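Local coordinates for protein Exo-beta-1,3-glucanase (Streptomyces sp. SirexAA-E, PDB 4PEY) that hydrolyses laminarin and laminarioligosaccharides as a secreted family 55 exo-beta-1,3-glucanase, releasing glucose and laminaribiose, at residues N144-Y150 and V167-Q172; G188-F194 and P209-L213. The protein carries 1 engineered substitution. All blocks are in the same frame, centred on the assembly; numbering follows the deposited sequence.

Contact 1: residues N144-Y150 and V167-Q172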
# COMPACT_ATOMS: atom_id res chain seq x y z
N ASN A 144 -16.10 -8.15 -7.45
CA ASN A 144 -15.29 -8.73 -8.52
C ASN A 144 -13.98 -7.95 -8.62
O ASN A 144 -14.00 -6.74 -8.85
CB ASN A 144 -16.05 -8.68 -9.85
CG ASN A 144 -15.33 -9.39 -10.99
OD1 ASN A 144 -14.16 -9.74 -10.90
ND2 ASN A 144 -16.05 -9.58 -12.09
N LEU A 145 -12.85 -8.63 -8.43
CA LEU A 145 -11.55 -7.96 -8.44
C LEU A 145 -10.86 -8.01 -9.80
O LEU A 145 -9.74 -7.51 -9.95
CB LEU A 145 -10.63 -8.57 -7.38
CG LEU A 145 -11.21 -8.63 -5.96
CD1 LEU A 145 -10.20 -9.26 -5.01
CD2 LEU A 145 -11.60 -7.23 -5.50
N ALA A 146 -11.52 -8.60 -10.79
CA ALA A 146 -10.89 -8.82 -12.09
C ALA A 146 -11.46 -7.88 -13.15
O ALA A 146 -12.63 -7.52 -13.10
CB ALA A 146 -11.05 -10.28 -12.52
N PRO A 147 -10.63 -7.49 -14.13
CA PRO A 147 -11.15 -6.65 -15.21
C PRO A 147 -12.14 -7.43 -16.06
O PRO A 147 -12.10 -8.67 -16.07
CB PRO A 147 -9.89 -6.29 -16.01
CG PRO A 147 -8.94 -7.42 -15.74
CD PRO A 147 -9.20 -7.80 -14.30
N ASP A 148 -13.03 -6.72 -16.74
CA ASP A 148 -13.94 -7.36 -17.67
C ASP A 148 -13.11 -8.08 -18.72
O ASP A 148 -12.25 -7.46 -19.36
CB ASP A 148 -14.88 -6.34 -18.31
CG ASP A 148 -16.05 -6.97 -19.01
OD1 ASP A 148 -16.25 -8.20 -18.88
OD2 ASP A 148 -16.79 -6.24 -19.70
N GLY A 149 -13.33 -9.38 -18.88
CA GLY A 149 -12.55 -10.18 -19.80
C GLY A 149 -11.53 -11.07 -19.11
O GLY A 149 -10.90 -11.91 -19.75
N TYR A 150 -11.34 -10.85 -17.81
CA TYR A 150 -10.45 -11.64 -16.97
C TYR A 150 -8.98 -11.57 -17.39
O TYR A 150 -8.24 -12.55 -17.28
CB TYR A 150 -10.90 -13.11 -16.93
CG TYR A 150 -12.34 -13.29 -16.51
CD1 TYR A 150 -13.28 -13.81 -17.39
CD2 TYR A 150 -12.76 -12.92 -15.24
CE1 TYR A 150 -14.60 -13.97 -17.00
CE2 TYR A 150 -14.08 -13.08 -14.84
CZ TYR A 150 -15.00 -13.60 -15.73
OH TYR A 150 -16.31 -13.76 -15.34
N VAL A 167 -16.38 -12.55 -2.72
CA VAL A 167 -15.26 -11.87 -3.38
C VAL A 167 -14.70 -12.81 -4.43
O VAL A 167 -14.31 -13.94 -4.12
CB VAL A 167 -14.15 -11.48 -2.38
CG1 VAL A 167 -13.01 -10.77 -3.11
CG2 VAL A 167 -14.72 -10.60 -1.28
N GLY A 168 -14.66 -12.35 -5.68
CA GLY A 168 -14.15 -13.15 -6.79
C GLY A 168 -12.88 -12.56 -7.38
O GLY A 168 -12.93 -11.57 -8.10
N PRO A 169 -11.72 -13.16 -7.06
CA PRO A 169 -10.48 -12.60 -7.62
C PRO A 169 -10.29 -12.93 -9.10
O PRO A 169 -9.69 -12.13 -9.82
CB PRO A 169 -9.38 -13.26 -6.78
CG PRO A 169 -10.08 -13.70 -5.50
CD PRO A 169 -11.46 -14.11 -5.96
N TYR A 170 -10.80 -14.09 -9.53
CA TYR A 170 -10.60 -14.61 -10.89
C TYR A 170 -9.13 -14.58 -11.29
O TYR A 170 -8.35 -15.37 -10.78
CB TYR A 170 -11.47 -13.84 -11.89
CG TYR A 170 -12.95 -14.00 -11.59
CD1 TYR A 170 -13.63 -15.16 -11.94
CD2 TYR A 170 -13.67 -12.99 -10.96
CE1 TYR A 170 -14.99 -15.32 -11.66
CE2 TYR A 170 -15.01 -13.13 -10.68
CZ TYR A 170 -15.67 -14.30 -11.03
OH TYR A 170 -17.02 -14.43 -10.75
N SER A 171 -8.74 -13.67 -12.19
CA SER A 171 -7.36 -13.63 -12.69
C SER A 171 -6.33 -12.94 -11.79
O SER A 171 -5.12 -13.01 -12.07
CB SER A 171 -7.35 -12.96 -14.06
OG SER A 171 -8.04 -11.72 -14.01
N GLN A 172 -6.77 -12.27 -10.73
CA GLN A 172 -5.84 -11.65 -9.78
C GLN A 172 -4.76 -12.62 -9.32
O GLN A 172 -5.08 -13.69 -8.82
CB GLN A 172 -6.58 -11.11 -8.56
CG GLN A 172 -7.35 -9.82 -8.81
CD GLN A 172 -6.43 -8.61 -8.91
OE1 GLN A 172 -5.22 -8.72 -8.74
NE2 GLN A 172 -7.01 -7.46 -9.21
O HOH W 1 -17.89 -12.44 -13.45
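The first torsions of Y150 (chi1 -55°) and Y170 (chi1 -62°) set each ring anti to its own carbonyl carbon, and from there the two rings meet obliquely. CE2 of Y150 lies over one face of the Y170 ring, offset toward the rim and 3.6 Å from Y170 CG. The hydroxyl of Y150 binds a water that also reaches Y170 OH, though weakly. At the edge of the Y170 ring stands OD1 of N144, 3.3 Å from Y170 CD2; the same oxygen accepts the A146 N-H at 2.9 Å, closing an Asx turn that helps to hold the amide, the donor lying above the carbonyl plane. Q172, bent at chi2 (-74°), swings its amide back so that NE2 donates to L145 O at 2.8 Å, with the acceptor close to the amide plane. NE2 also bonds to V128 O and OE1 to G155 N, which pins the amide's rotation. S171 OG is held by G151 O. Y150 belongs to the substrate-binding residues. N144 and G168 form the parallel bridge between the ends of strands 138-144 and 162-168, in successive turns of the beta-helix; just beyond, L145 N donates to G168 O at 3.0 Å. Strands 123-125 and 184-185 flank the pair.

Contact 2: residues G188-F194 and P209-L213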
# COMPACT_ATOMS: atom_id res chain seq x y z
N GLY A 188 -8.19 -18.85 -5.63
CA GLY A 188 -6.85 -18.33 -5.42
C GLY A 188 -6.00 -18.68 -6.62
O GLY A 188 -6.18 -19.73 -7.23
N VAL A 189 -5.07 -17.79 -6.97
CA VAL A 189 -4.21 -18.00 -8.14
C VAL A 189 -2.79 -18.34 -7.68
O VAL A 189 -2.40 -19.51 -7.74
CB VAL A 189 -4.25 -16.77 -9.06
CG1 VAL A 189 -3.29 -16.93 -10.24
CG2 VAL A 189 -5.68 -16.56 -9.56
N TRP A 190 -2.03 -17.35 -7.19
CA TRP A 190 -0.69 -17.63 -6.66
C TRP A 190 -0.56 -17.45 -5.14
O TRP A 190 0.16 -18.20 -4.49
CB TRP A 190 0.37 -16.75 -7.32
CG TRP A 190 0.52 -16.95 -8.81
CD1 TRP A 190 0.07 -18.00 -9.56
CD2 TRP A 190 1.13 -16.03 -9.72
NE1 TRP A 190 0.38 -17.79 -10.89
CE2 TRP A 190 1.04 -16.59 -11.01
CE3 TRP A 190 1.77 -14.80 -9.56
CZ2 TRP A 190 1.53 -15.95 -12.14
CZ3 TRP A 190 2.27 -14.16 -10.68
CH2 TRP A 190 2.15 -14.74 -11.95
N ASN A 191 -1.25 -16.45 -4.58
CA ASN A 191 -1.05 -16.13 -3.17
C ASN A 191 -2.17 -15.27 -2.62
O ASN A 191 -2.10 -14.04 -2.69
CB ASN A 191 0.29 -15.41 -2.97
CG ASN A 191 0.49 -14.89 -1.54
OD1 ASN A 191 -0.11 -15.39 -0.59
ND2 ASN A 191 1.32 -13.86 -1.40
N MET A 192 -3.21 -15.88 -2.10
CA MET A 192 -4.25 -15.17 -1.40
C MET A 192 -4.09 -15.33 0.11
O MET A 192 -4.18 -16.42 0.63
CB MET A 192 -5.64 -15.65 -1.84
CG MET A 192 -6.18 -15.12 -3.16
SD MET A 192 -5.05 -15.10 -4.60
CE MET A 192 -6.07 -14.24 -5.80
N THR A 193 -3.79 -14.24 0.77
CA THR A 193 -3.51 -14.24 2.20
C THR A 193 -4.60 -13.48 2.98
O THR A 193 -5.10 -12.44 2.52
CB THR A 193 -2.10 -13.64 2.49
OG1 THR A 193 -1.10 -14.48 1.91
CG2 THR A 193 -1.83 -13.50 3.99
N PHE A 194 -4.96 -14.03 4.14
CA PHE A 194 -6.01 -13.50 5.00
C PHE A 194 -5.51 -13.43 6.44
O PHE A 194 -4.93 -14.41 6.92
CB PHE A 194 -7.25 -14.40 4.95
CG PHE A 194 -7.69 -14.78 3.56
CD1 PHE A 194 -7.11 -15.86 2.90
CD2 PHE A 194 -8.69 -14.07 2.92
CE1 PHE A 194 -7.51 -16.21 1.62
CE2 PHE A 194 -9.10 -14.42 1.63
CZ PHE A 194 -8.51 -15.49 0.98
N PRO A 209 -3.96 -21.75 -3.14
CA PRO A 209 -2.88 -21.07 -2.41
C PRO A 209 -3.43 -20.07 -1.38
O PRO A 209 -3.24 -18.86 -1.50
CB PRO A 209 -2.11 -20.35 -3.52
CG PRO A 209 -3.15 -20.09 -4.58
CD PRO A 209 -4.06 -21.30 -4.54
N TYR A 210 -4.08 -20.61 -0.36
CA TYR A 210 -4.66 -19.81 0.72
C TYR A 210 -3.81 -19.86 1.98
O TYR A 210 -3.59 -20.93 2.58
CB TYR A 210 -6.07 -20.31 1.05
CG TYR A 210 -7.11 -20.13 -0.03
CD1 TYR A 210 -7.09 -19.05 -0.90
CD2 TYR A 210 -8.14 -21.06 -0.17
CE1 TYR A 210 -8.07 -18.89 -1.88
CE2 TYR A 210 -9.11 -20.92 -1.14
CZ TYR A 210 -9.07 -19.83 -1.99
OH TYR A 210 -10.06 -19.70 -2.95
N THR A 211 -3.34 -18.69 2.40
CA THR A 211 -2.62 -18.51 3.65
C THR A 211 -3.56 -17.80 4.60
O THR A 211 -3.90 -16.64 4.36
CB THR A 211 -1.33 -17.68 3.46
OG1 THR A 211 -0.44 -18.38 2.57
CG2 THR A 211 -0.63 -17.42 4.79
N THR A 212 -3.99 -18.47 5.66
CA THR A 212 -5.06 -17.95 6.49
C THR A 212 -4.67 -17.92 7.97
O THR A 212 -4.41 -18.96 8.57
CB THR A 212 -6.35 -18.79 6.32
OG1 THR A 212 -6.71 -18.81 4.93
CG2 THR A 212 -7.49 -18.21 7.15
N LEU A 213 -4.66 -16.71 8.53
CA LEU A 213 -4.39 -16.49 9.94
C LEU A 213 -5.68 -16.06 10.63
O LEU A 213 -6.40 -15.20 10.14
CB LEU A 213 -3.30 -15.43 10.12
CG LEU A 213 -1.86 -15.73 9.68
CD1 LEU A 213 -1.72 -15.95 8.18
CD2 LEU A 213 -0.97 -14.59 10.10
O HOH W 2 -0.98 -17.84 0.04
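F194 turns the edge of its ring toward the face of Y210 in an offset edge-to-face pair, planes 72° apart and centroids 5.8 Å from each other; its chi1 of -48° sets CG anti to the carbonyl carbon, on the face of the sheet that also carries Y210. Its CE1 comes within 3.8 Å of Y210 CD1, while M192 CB reaches the edge of the tyrosine ring. W185, on strand 184-185, meets both rings. On the other face T193 and T211 lie side by side, pointing the same way, with T193 OG1 3.6 Å from T211 CB. The ladder belongs to the right-handed parallel beta-helix of the family 55 fold: M192, T193 and F194 pair with Y210, T211 and T212, the axes of the short strands only 9° from parallel. Four backbone bonds alternate between the strands, F194 N to T211 O measuring 2.8 Å. Before the ladder begins, P209 lays its ring along the backbone of 188-190, CG 3.3 Å from V189 O. A water beside the threonines is hydrogen-bonded to N191 OD1, P209 O and T211 OG1; T193 OG1 also donates to N191 OD1, and T211 OG1 bonds to D524. W190 packs on Q173, a substrate-binding residue, and pairs edge-to-face with Y497.

Overall arrangement
Contact 1 closes along the chain before contact 2 opens, and their centres lie about 15 Å apart on the same side of the chain's centre. Both join parallel strands in consecutive turns of the N-terminal beta-helix, contact 1 where strands 138-144 and 162-168 run out and contact 2 between strands 191-198 and 210-220. They touch directly: P169 and the carbonyl oxygens of Y170 and Q172 pack against V189 and the terminal methyl of M192. Each also lies near bound sugar: D148 of contact 1 touches one glucose unit, and the W190 side chain of contact 2 is about 4 Å from another and about 8 Å from that of A458, the engineered position of the inferred proton donor.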